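Local structure of excinuclease ABC, subunit A. (Deinococcus radiodurans, 2VF7) at residues Val16-Ala21 with Ile29-Pro34; Arg22-Lys27 with Lys49-Phe54. The protein binds and hydrolyses ATP and binds DNA and zinc, and probably serves in damage recognition during excision repair, as other UvrA proteins do. The protein carries 1 engineered substitution. All blocks are in the same frame, centred on the assembly; numbering follows the deposited sequence.

Overall arrangement
The two contacts interleave along the chain. Strand 15-21, the loop holding residues 22-27 and strand 29-34 follow one another, and helix 49-69 comes after strand 38-42. Contact 1 pairs the arms of a beta hairpin at one side of a three-stranded antiparallel sheet completed by strand 87-89; contact 2 sets the loop between those arms against the start of helix 49-69, whose first residues close the P-loop. Their centres are 11 Å apart, and they meet where Ala21 O packs against Leu26 CB at 3.4 Å. The hairpin thus presents its connecting loop, with His24 and Asn25, to the ADP held by Lys49, Ser50 and Ser51, joining the antiparallel sheet to a nucleotide site of this ABC ATPase.

Contact 1: Val16-Ala21 with Ile29-Pro34; sequences VQVRGA and ISVKVP
Val16 with Val33 and Val18 with Val31 are hydrogen-bonded pairs of a beta hairpin whose arms run antiparallel at 177°. In each pair both backbone N-H...O hydrogen bonds form. Val16 N gives its hydrogen to Val33 O at 2.7 Å and Val33 N returns one to Val16 O, while Val18 N approaches Val31 O nearly along the C=O axis at 2.8 Å. The valines share one face of the sheet, where beta-branched side chains suit the extended backbone and pack against one another: Val31 holds CG1 between its own N and carbonyl carbon (chi1 72°), and this methyl lies 4.0 Å from Val18 CB. Helix 49-69 covers that face through Leu57, which touches Val16 and Val18, and strand 449-453 meets Val31 and Val33. This hairpin belongs to the antiparallel sheet of an ABC-type nucleotide-binding domain, with strand 87-89 beside 15-21.

At its loop end a G1 beta bulge shifts the register by one residue without ending the pairing: Gly20 and Ala21 both face Ile29. Gly20 takes a positive phi of 70°, which favours glycine. Ala21 N bonds Ile29 O in the carbonyl plane, on a lone pair, and Ile29 N answers to Ala21 O; the small Ala21 CB packs 3.9 Å from Ile29 CG1. A water accepts from Gly20 N at 2.7 Å and also bonds Ser30 OG.

On the other face the bent Gln17 side chain crosses that of Lys32, its OE1 3.2 Å from Lys32 CB, while NE2 makes a weak bond to Val18 O at 3.3 Å. Replacing Gln17 with an alanine would probably deprive Val18 O of that weak donor and uncover the aliphatic base of Lys32, whose amine end leads away and has Phe15 as a cation-pi partner.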
ATOM      1  N   VAL A  16      15.761  23.683   4.298  1.00 55.91           N
ATOM      2  CA  VAL A  16      15.695  22.651   3.265  1.00 55.05           C
ATOM      3  C   VAL A  16      16.521  23.204   2.095  1.00 54.99           C
ATOM      4  O   VAL A  16      16.407  24.371   1.751  1.00 54.89           O
ATOM      5  CB  VAL A  16      14.222  22.368   2.820  1.00 55.00           C
ATOM      6  CG1 VAL A  16      14.144  21.225   1.810  1.00 53.12           C
ATOM      7  CG2 VAL A  16      13.282  22.114   4.045  1.00 54.11           C
ATOM      8  N   GLN A  17      17.401  22.393   1.525  1.00 54.90           N
ATOM      9  CA  GLN A  17      18.258  22.865   0.445  1.00 54.58           C
ATOM     10  C   GLN A  17      18.001  22.049  -0.814  1.00 53.89           C
ATOM     11  O   GLN A  17      18.074  20.823  -0.793  1.00 53.78           O
ATOM     12  CB  GLN A  17      19.734  22.830   0.849  1.00 54.68           C
ATOM     13  CG  GLN A  17      20.694  23.403  -0.222  1.00 56.88           C
ATOM     14  CD  GLN A  17      20.443  24.891  -0.538  1.00 59.39           C
ATOM     15  OE1 GLN A  17      20.539  25.746   0.347  1.00 60.41           O
ATOM     16  NE2 GLN A  17      20.142  25.200  -1.809  1.00 59.14           N
ATOM     17  N   VAL A  18      17.688  22.752  -1.898  1.00 53.52           N
ATOM     18  CA  VAL A  18      17.300  22.148  -3.166  1.00 53.08           C
ATOM     19  C   VAL A  18      18.301  22.547  -4.238  1.00 53.21           C
ATOM     20  O   VAL A  18      18.633  23.734  -4.394  1.00 53.60           O
ATOM     21  CB  VAL A  18      15.890  22.611  -3.579  1.00 53.27           C
ATOM     22  CG1 VAL A  18      15.568  22.262  -5.049  1.00 53.36           C
ATOM     23  CG2 VAL A  18      14.833  22.055  -2.619  1.00 52.38           C
ATOM     24  N   ARG A  19      18.776  21.549  -4.969  1.00 52.65           N
ATOM     25  CA  ARG A  19      19.760  21.751  -6.010  1.00 52.84           C
ATOM     26  C   ARG A  19      19.421  20.987  -7.291  1.00 52.47           C
ATOM     27  O   ARG A  19      19.074  19.804  -7.238  1.00 52.61           O
ATOM     28  CB  ARG A  19      21.115  21.290  -5.498  1.00 53.25           C
ATOM     29  CG  ARG A  19      22.251  21.553  -6.444  1.00 53.79           C
ATOM     30  CD  ARG A  19      23.572  21.269  -5.755  1.00 55.68           C
ATOM     31  NE  ARG A  19      23.820  19.848  -5.494  1.00 55.04           N
ATOM     32  CZ  ARG A  19      24.184  18.973  -6.430  1.00 56.32           C
ATOM     33  NH1 ARG A  19      24.296  19.363  -7.699  1.00 56.49           N
ATOM     34  NH2 ARG A  19      24.409  17.707  -6.108  1.00 54.85           N
ATOM     35  N   GLY A  20      19.536  21.665  -8.433  1.00 51.91           N
ATOM     36  CA  GLY A  20      19.378  21.015  -9.738  1.00 51.30           C
ATOM     37  C   GLY A  20      17.963  20.581 -10.081  1.00 50.88           C
ATOM     38  O   GLY A  20      17.764  19.578 -10.742  1.00 50.25           O
ATOM     39  N   ALA A  21      16.979  21.350  -9.637  1.00 51.14           N
ATOM     40  CA  ALA A  21      15.574  21.024  -9.901  1.00 51.36           C
ATOM     41  C   ALA A  21      15.195  21.456 -11.315  1.00 51.33           C
ATOM     42  O   ALA A  21      15.207  22.646 -11.631  1.00 51.18           O
ATOM     43  CB  ALA A  21      14.663  21.703  -8.849  1.00 51.25           C
ATOM     44  N   ILE A  29      17.230  24.744 -11.135  1.00 54.88           N
ATOM     45  CA  ILE A  29      17.344  25.783 -10.101  1.00 54.25           C
ATOM     46  C   ILE A  29      17.924  25.274  -8.767  1.00 54.35           C
ATOM     47  O   ILE A  29      17.905  24.062  -8.475  1.00 54.11           O
ATOM     48  CB  ILE A  29      15.959  26.522  -9.824  1.00 54.16           C
ATOM     49  CG1 ILE A  29      14.954  25.609  -9.121  1.00 53.40           C
ATOM     50  CG2 ILE A  29      15.342  27.069 -11.095  1.00 53.47           C
ATOM     51  CD1 ILE A  29      15.021  25.653  -7.600  1.00 53.77           C
ATOM     52  N   SER A  30      18.434  26.219  -7.974  1.00 54.03           N
ATOM     53  CA  SER A  30      18.801  25.983  -6.581  1.00 53.80           C
ATOM     54  C   SER A  30      18.005  26.943  -5.715  1.00 53.47           C
ATOM     55  O   SER A  30      17.943  28.129  -6.010  1.00 53.40           O
ATOM     56  CB  SER A  30      20.288  26.241  -6.353  1.00 53.48           C
ATOM     57  OG  SER A  30      21.076  25.325  -7.065  1.00 53.41           O
ATOM     58  N   VAL A  31      17.389  26.428  -4.660  1.00 52.96           N
ATOM     59  CA  VAL A  31      16.698  27.272  -3.703  1.00 53.14           C
ATOM     60  C   VAL A  31      16.814  26.669  -2.306  1.00 53.28           C
ATOM     61  O   VAL A  31      16.993  25.471  -2.161  1.00 53.80           O
ATOM     62  CB  VAL A  31      15.202  27.527  -4.112  1.00 52.79           C
ATOM     63  CG1 VAL A  31      14.354  26.293  -3.933  1.00 52.83           C
ATOM     64  CG2 VAL A  31      14.617  28.663  -3.324  1.00 52.62           C
ATOM     65  N   LYS A  32      16.743  27.514  -1.287  1.00 54.21           N
ATOM     66  CA  LYS A  32      16.652  27.062   0.100  1.00 54.44           C
ATOM     67  C   LYS A  32      15.401  27.656   0.752  1.00 54.33           C
ATOM     68  O   LYS A  32      15.015  28.788   0.451  1.00 53.85           O
ATOM     69  CB  LYS A  32      17.905  27.447   0.892  1.00 54.11           C
ATOM     70  CG  LYS A  32      17.875  28.853   1.459  1.00 54.93           C
ATOM     71  CD  LYS A  32      19.212  29.280   2.088  1.00 54.95           C
ATOM     72  CE  LYS A  32      19.110  30.709   2.656  1.00 54.67           C
ATOM     73  NZ  LYS A  32      20.212  31.047   3.593  1.00 55.69           N
ATOM     74  N   VAL A  33      14.775  26.885   1.639  1.00 54.28           N
ATOM     75  CA  VAL A  33      13.575  27.338   2.363  1.00 53.89           C
ATOM     76  C   VAL A  33      13.588  26.854   3.816  1.00 53.39           C
ATOM     77  O   VAL A  33      13.908  25.686   4.083  1.00 52.99           O
ATOM     78  CB  VAL A  33      12.229  26.919   1.646  1.00 53.33           C
ATOM     79  CG1 VAL A  33      12.203  27.417   0.248  1.00 53.47           C
ATOM     80  CG2 VAL A  33      12.051  25.431   1.629  1.00 53.65           C
ATOM     81  N   PRO A  34      13.218  27.745   4.757  1.00 53.48           N
ATOM     82  CA  PRO A  34      13.225  27.376   6.170  1.00 53.25           C
ATOM     83  C   PRO A  34      12.187  26.307   6.498  1.00 53.69           C
ATOM     84  O   PRO A  34      11.111  26.258   5.891  1.00 53.60           O
ATOM     85  CB  PRO A  34      12.916  28.695   6.883  1.00 53.07           C
ATOM     86  CG  PRO A  34      12.255  29.537   5.894  1.00 52.71           C
ATOM     87  CD  PRO A  34      12.782  29.140   4.560  1.00 53.35           C
TER
HETATM   88  O   HOH W   1      20.803  23.823  -9.306  1.00 68.81           O

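Contact 2: Arg22-Lys27 with Lys49-Phe54; sequences RQHNLK and KSSLAF. With ADP (adenosine-5'-diphosphate), chain E.
The imidazole of His24 stands with its edge to Ser51 and one face to the ADP. ND1 points its hydrogen at Ser51 OG, which lies near the ring plane; the bond is fairly straight at 162°, though its modelled length of 2.5 Å is so short that the exact value is doubtful. Ser51 OG in turn donates to ADP O2A at 2.8 Å, and so relays the histidine to the alpha-phosphate. Ser51 N grips the same O2A a second time. A serine suits the place because one small hydroxyl both accepts and donates.

ADP C4 lies 3.6 Å above the plane of the His24 ring, the adenine nearly parallel to the imidazole and displaced toward its rim, while Gln23 CG sits over the centre of the opposite face. The ring is thus held between the aliphatic part of a neighbouring side chain and the base of the nucleotide. Asn25 folds its amide back over its own backbone (chi1 68°), bringing OD1 to 3.0 Å from ADP C5', and its ND2 is bonded to Gly458 O. A type II' turn from Gln23 to Leu26 sets these side chains at the pocket, and Leu26 lays CD2 3.7 Å from Ser51 O on the buried flank.

Lys49 and Ser50 belong to the P-loop (Walker A) motif. The lysine chain curls so that NZ meets O1B of the beta-phosphate at 2.6 Å, and Ser50 N bonds O3B at 2.9 Å. On the side of the ring away from the nucleotide, Gln23 OE1 accepts a hydrogen bond from Asp84 N. Gln23 and Leu26 both rest on Thr56 in the next turn of helix 49-69, whose other side faces the parallel strands 402-406 and 433-437 through Phe54.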
ATOM      1  N   ARG A  22      14.896  20.490 -12.177  1.00 51.70           N
ATOM      2  CA  ARG A  22      14.432  20.829 -13.519  1.00 52.14           C
ATOM      3  C   ARG A  22      13.113  20.134 -13.951  1.00 52.01           C
ATOM      4  O   ARG A  22      12.923  19.791 -15.111  1.00 52.03           O
ATOM      5  CB  ARG A  22      15.579  20.697 -14.546  1.00 52.49           C
ATOM      6  CG  ARG A  22      16.083  19.304 -14.729  1.00 53.05           C
ATOM      7  CD  ARG A  22      17.559  19.193 -15.078  1.00 52.89           C
ATOM      8  NE  ARG A  22      18.000  17.923 -14.515  1.00 54.93           N
ATOM      9  CZ  ARG A  22      18.875  17.792 -13.528  1.00 57.15           C
ATOM     10  NH1 ARG A  22      19.500  18.853 -13.041  1.00 58.37           N
ATOM     11  NH2 ARG A  22      19.157  16.583 -13.057  1.00 58.49           N
ATOM     12  N   GLN A  23      12.184  19.995 -13.002  1.00 51.84           N
ATOM     13  CA  GLN A  23      10.871  19.408 -13.245  1.00 51.58           C
ATOM     14  C   GLN A  23      10.055  20.329 -14.113  1.00 51.17           C
ATOM     15  O   GLN A  23       9.940  21.495 -13.819  1.00 51.57           O
ATOM     16  CB  GLN A  23      10.146  19.172 -11.920  1.00 52.34           C
ATOM     17  CG  GLN A  23       8.861  18.367 -12.031  1.00 53.06           C
ATOM     18  CD  GLN A  23       9.142  16.921 -12.284  1.00 55.35           C
ATOM     19  OE1 GLN A  23      10.267  16.456 -12.091  1.00 56.79           O
ATOM     20  NE2 GLN A  23       8.131  16.189 -12.739  1.00 55.68           N
ATOM     21  N   HIS A  24       9.485  19.789 -15.185  1.00 51.44           N
ATOM     22  CA  HIS A  24       8.806  20.576 -16.223  1.00 50.61           C
ATOM     23  C   HIS A  24       9.643  21.777 -16.661  1.00 51.29           C
ATOM     24  O   HIS A  24      10.728  21.603 -17.264  1.00 52.36           O
ATOM     25  CB  HIS A  24       7.394  20.972 -15.799  1.00 50.43           C
ATOM     26  CG  HIS A  24       6.656  19.877 -15.106  1.00 49.12           C
ATOM     27  ND1 HIS A  24       5.914  20.088 -13.967  1.00 50.38           N
ATOM     28  CD2 HIS A  24       6.574  18.552 -15.375  1.00 45.54           C
ATOM     29  CE1 HIS A  24       5.403  18.934 -13.560  1.00 51.14           C
ATOM     30  NE2 HIS A  24       5.786  17.989 -14.402  1.00 48.27           N
ATOM     31  N   ASN A  25       9.183  22.982 -16.367  1.00 50.85           N
ATOM     32  CA  ASN A  25       9.878  24.145 -16.885  1.00 51.31           C
ATOM     33  C   ASN A  25      10.885  24.753 -15.899  1.00 51.47           C
ATOM     34  O   ASN A  25      11.422  25.820 -16.139  1.00 51.81           O
ATOM     35  CB  ASN A  25       8.879  25.182 -17.393  1.00 50.67           C
ATOM     36  CG  ASN A  25       8.078  25.808 -16.284  1.00 51.24           C
ATOM     37  OD1 ASN A  25       7.636  25.122 -15.354  1.00 51.17           O
ATOM     38  ND2 ASN A  25       7.878  27.121 -16.372  1.00 50.89           N
ATOM     39  N   LEU A  26      11.149  24.073 -14.792  1.00 51.88           N
ATOM     40  CA  LEU A  26      12.138  24.579 -13.854  1.00 52.19           C
ATOM     41  C   LEU A  26      13.479  24.599 -14.592  1.00 52.65           C
ATOM     42  O   LEU A  26      13.774  23.699 -15.379  1.00 52.64           O
ATOM     43  CB  LEU A  26      12.166  23.715 -12.593  1.00 52.12           C
ATOM     44  CG  LEU A  26      11.198  23.959 -11.418  1.00 51.73           C
ATOM     45  CD1 LEU A  26      10.059  24.920 -11.690  1.00 52.93           C
ATOM     46  CD2 LEU A  26      10.662  22.663 -10.877  1.00 50.90           C
ATOM     47  N   LYS A  27      14.265  25.646 -14.380  1.00 53.08           N
ATOM     48  CA  LYS A  27      15.500  25.827 -15.135  1.00 53.77           C
ATOM     49  C   LYS A  27      16.712  25.304 -14.390  1.00 54.01           C
ATOM     50  O   LYS A  27      17.705  26.010 -14.274  1.00 54.52           O
ATOM     51  CB  LYS A  27      15.727  27.314 -15.455  1.00 53.88           C
ATOM     52  CG  LYS A  27      14.610  28.016 -16.224  1.00 54.52           C
ATOM     53  CD  LYS A  27      14.599  27.634 -17.673  1.00 56.20           C
ATOM     54  CE  LYS A  27      13.342  28.147 -18.361  1.00 58.44           C
ATOM     55  NZ  LYS A  27      13.484  27.988 -19.836  1.00 59.35           N
ATOM     56  N   LYS A  49       5.329  27.252  -9.973  1.00 51.57           N
ATOM     57  CA  LYS A  49       5.102  27.191  -8.510  1.00 51.71           C
ATOM     58  C   LYS A  49       4.760  25.777  -8.013  1.00 52.27           C
ATOM     59  O   LYS A  49       5.285  25.327  -6.984  1.00 52.66           O
ATOM     60  CB  LYS A  49       3.956  28.107  -8.103  1.00 51.84           C
ATOM     61  CG  LYS A  49       4.079  29.572  -8.456  1.00 49.26           C
ATOM     62  CD  LYS A  49       3.032  30.350  -7.643  1.00 51.16           C
ATOM     63  CE  LYS A  49       1.617  30.143  -8.144  1.00 48.16           C
ATOM     64  NZ  LYS A  49       1.578  30.444  -9.619  1.00 51.11           N
ATOM     65  N   SER A  50       3.867  25.092  -8.729  1.00 52.10           N
ATOM     66  CA  SER A  50       3.491  23.721  -8.402  1.00 52.02           C
ATOM     67  C   SER A  50       4.535  22.725  -8.787  1.00 51.58           C
ATOM     68  O   SER A  50       4.791  21.806  -8.022  1.00 52.56           O
ATOM     69  CB  SER A  50       2.182  23.336  -9.062  1.00 52.30           C
ATOM     70  OG  SER A  50       1.119  23.954  -8.359  1.00 56.25           O
ATOM     71  N   SER A  51       5.131  22.864  -9.972  1.00 51.31           N
ATOM     72  CA  SER A  51       6.251  21.994 -10.345  1.00 50.85           C
ATOM     73  C   SER A  51       7.314  21.916  -9.227  1.00 50.41           C
ATOM     74  O   SER A  51       7.952  20.891  -9.063  1.00 51.03           O
ATOM     75  CB  SER A  51       6.892  22.449 -11.652  1.00 50.90           C
ATOM     76  OG  SER A  51       6.024  22.244 -12.748  1.00 49.60           O
ATOM     77  N   LEU A  52       7.457  22.995  -8.456  1.00 50.32           N
ATOM     78  CA  LEU A  52       8.383  23.095  -7.307  1.00 50.09           C
ATOM     79  C   LEU A  52       7.808  22.545  -5.985  1.00 50.53           C
ATOM     80  O   LEU A  52       8.302  21.537  -5.468  1.00 50.96           O
ATOM     81  CB  LEU A  52       8.882  24.533  -7.137  1.00 50.02           C
ATOM     82  CG  LEU A  52      10.031  24.828  -6.164  1.00 49.98           C
ATOM     83  CD1 LEU A  52      11.206  23.889  -6.344  1.00 46.31           C
ATOM     84  CD2 LEU A  52      10.470  26.262  -6.334  1.00 48.29           C
ATOM     85  N   ALA A  53       6.754  23.167  -5.457  1.00 50.57           N
ATOM     86  CA  ALA A  53       6.189  22.721  -4.173  1.00 50.96           C
ATOM     87  C   ALA A  53       5.648  21.300  -4.217  1.00 51.34           C
ATOM     88  O   ALA A  53       5.858  20.536  -3.285  1.00 52.96           O
ATOM     89  CB  ALA A  53       5.112  23.710  -3.642  1.00 50.50           C
ATOM     90  N   PHE A  54       4.947  20.938  -5.287  1.00 51.41           N
ATOM     91  CA  PHE A  54       4.350  19.605  -5.378  1.00 51.03           C
ATOM     92  C   PHE A  54       5.157  18.647  -6.213  1.00 51.22           C
ATOM     93  O   PHE A  54       5.403  17.525  -5.783  1.00 52.09           O
ATOM     94  CB  PHE A  54       2.917  19.672  -5.946  1.00 50.87           C
ATOM     95  CG  PHE A  54       1.905  20.217  -4.981  1.00 50.89           C
ATOM     96  CD1 PHE A  54       1.694  21.584  -4.870  1.00 48.91           C
ATOM     97  CD2 PHE A  54       1.161  19.362  -4.171  1.00 50.88           C
ATOM     98  CE1 PHE A  54       0.764  22.086  -3.970  1.00 48.66           C
ATOM     99  CE2 PHE A  54       0.219  19.880  -3.259  1.00 48.25           C
ATOM    100  CZ  PHE A  54       0.028  21.218  -3.174  1.00 48.96           C
TER
HETATM  101  PB  ADP E 902       2.049  27.209 -11.555  1.00 43.47           P
HETATM  102  O1B ADP E 902       2.579  28.563 -11.179  1.00 47.23           O
HETATM  103  O2B ADP E 902       0.860  27.259 -12.468  1.00 45.01           O
HETATM  104  O3B ADP E 902       1.818  26.325 -10.344  1.00 46.30           O
HETATM  105  PA  ADP E 902       2.989  25.032 -13.037  1.00 39.89           P
HETATM  106  O1A ADP E 902       1.508  24.655 -12.955  1.00 37.11           O
HETATM  107  O2A ADP E 902       4.003  24.106 -12.452  1.00 42.67           O
HETATM  108  O3A ADP E 902       3.213  26.499 -12.428  1.00 40.97           O
HETATM  109  O5' ADP E 902       3.340  25.131 -14.603  1.00 41.35           O
HETATM  110  C5' ADP E 902       4.657  25.041 -15.155  1.00 39.25           C
HETATM  111  C4' ADP E 902       4.635  24.019 -16.280  1.00 39.34           C
HETATM  112  O4' ADP E 902       4.444  22.721 -15.706  1.00 39.71           O
HETATM  113  C3' ADP E 902       3.512  24.197 -17.302  1.00 39.63           C
HETATM  114  O3' ADP E 902       3.991  23.933 -18.644  1.00 36.89           O
HETATM  115  C2' ADP E 902       2.498  23.155 -16.854  1.00 39.03           C
HETATM  116  O2' ADP E 902       1.600  22.748 -17.882  1.00 39.62           O
HETATM  117  C1' ADP E 902       3.393  22.022 -16.365  1.00 39.55           C
HETATM  118  N9  ADP E 902       2.742  21.133 -15.383  1.00 39.48           N
HETATM  119  C8  ADP E 902       2.283  21.510 -14.171  1.00 39.84           C
HETATM  120  N7  ADP E 902       1.724  20.491 -13.491  1.00 37.04           N
HETATM  121  C5  ADP E 902       1.840  19.416 -14.294  1.00 38.64           C
HETATM  122  C6  ADP E 902       1.491  17.991 -14.171  1.00 38.51           C
HETATM  123  N6  ADP E 902       0.866  17.534 -13.054  1.00 40.16           N
HETATM  124  N1  ADP E 902       1.786  17.189 -15.208  1.00 40.37           N
HETATM  125  C2  ADP E 902       2.402  17.631 -16.329  1.00 39.14           C
HETATM  126  N3  ADP E 902       2.762  18.909 -16.502  1.00 40.30           N
HETATM  127  C4  ADP E 902       2.517  19.833 -15.530  1.00 39.63           C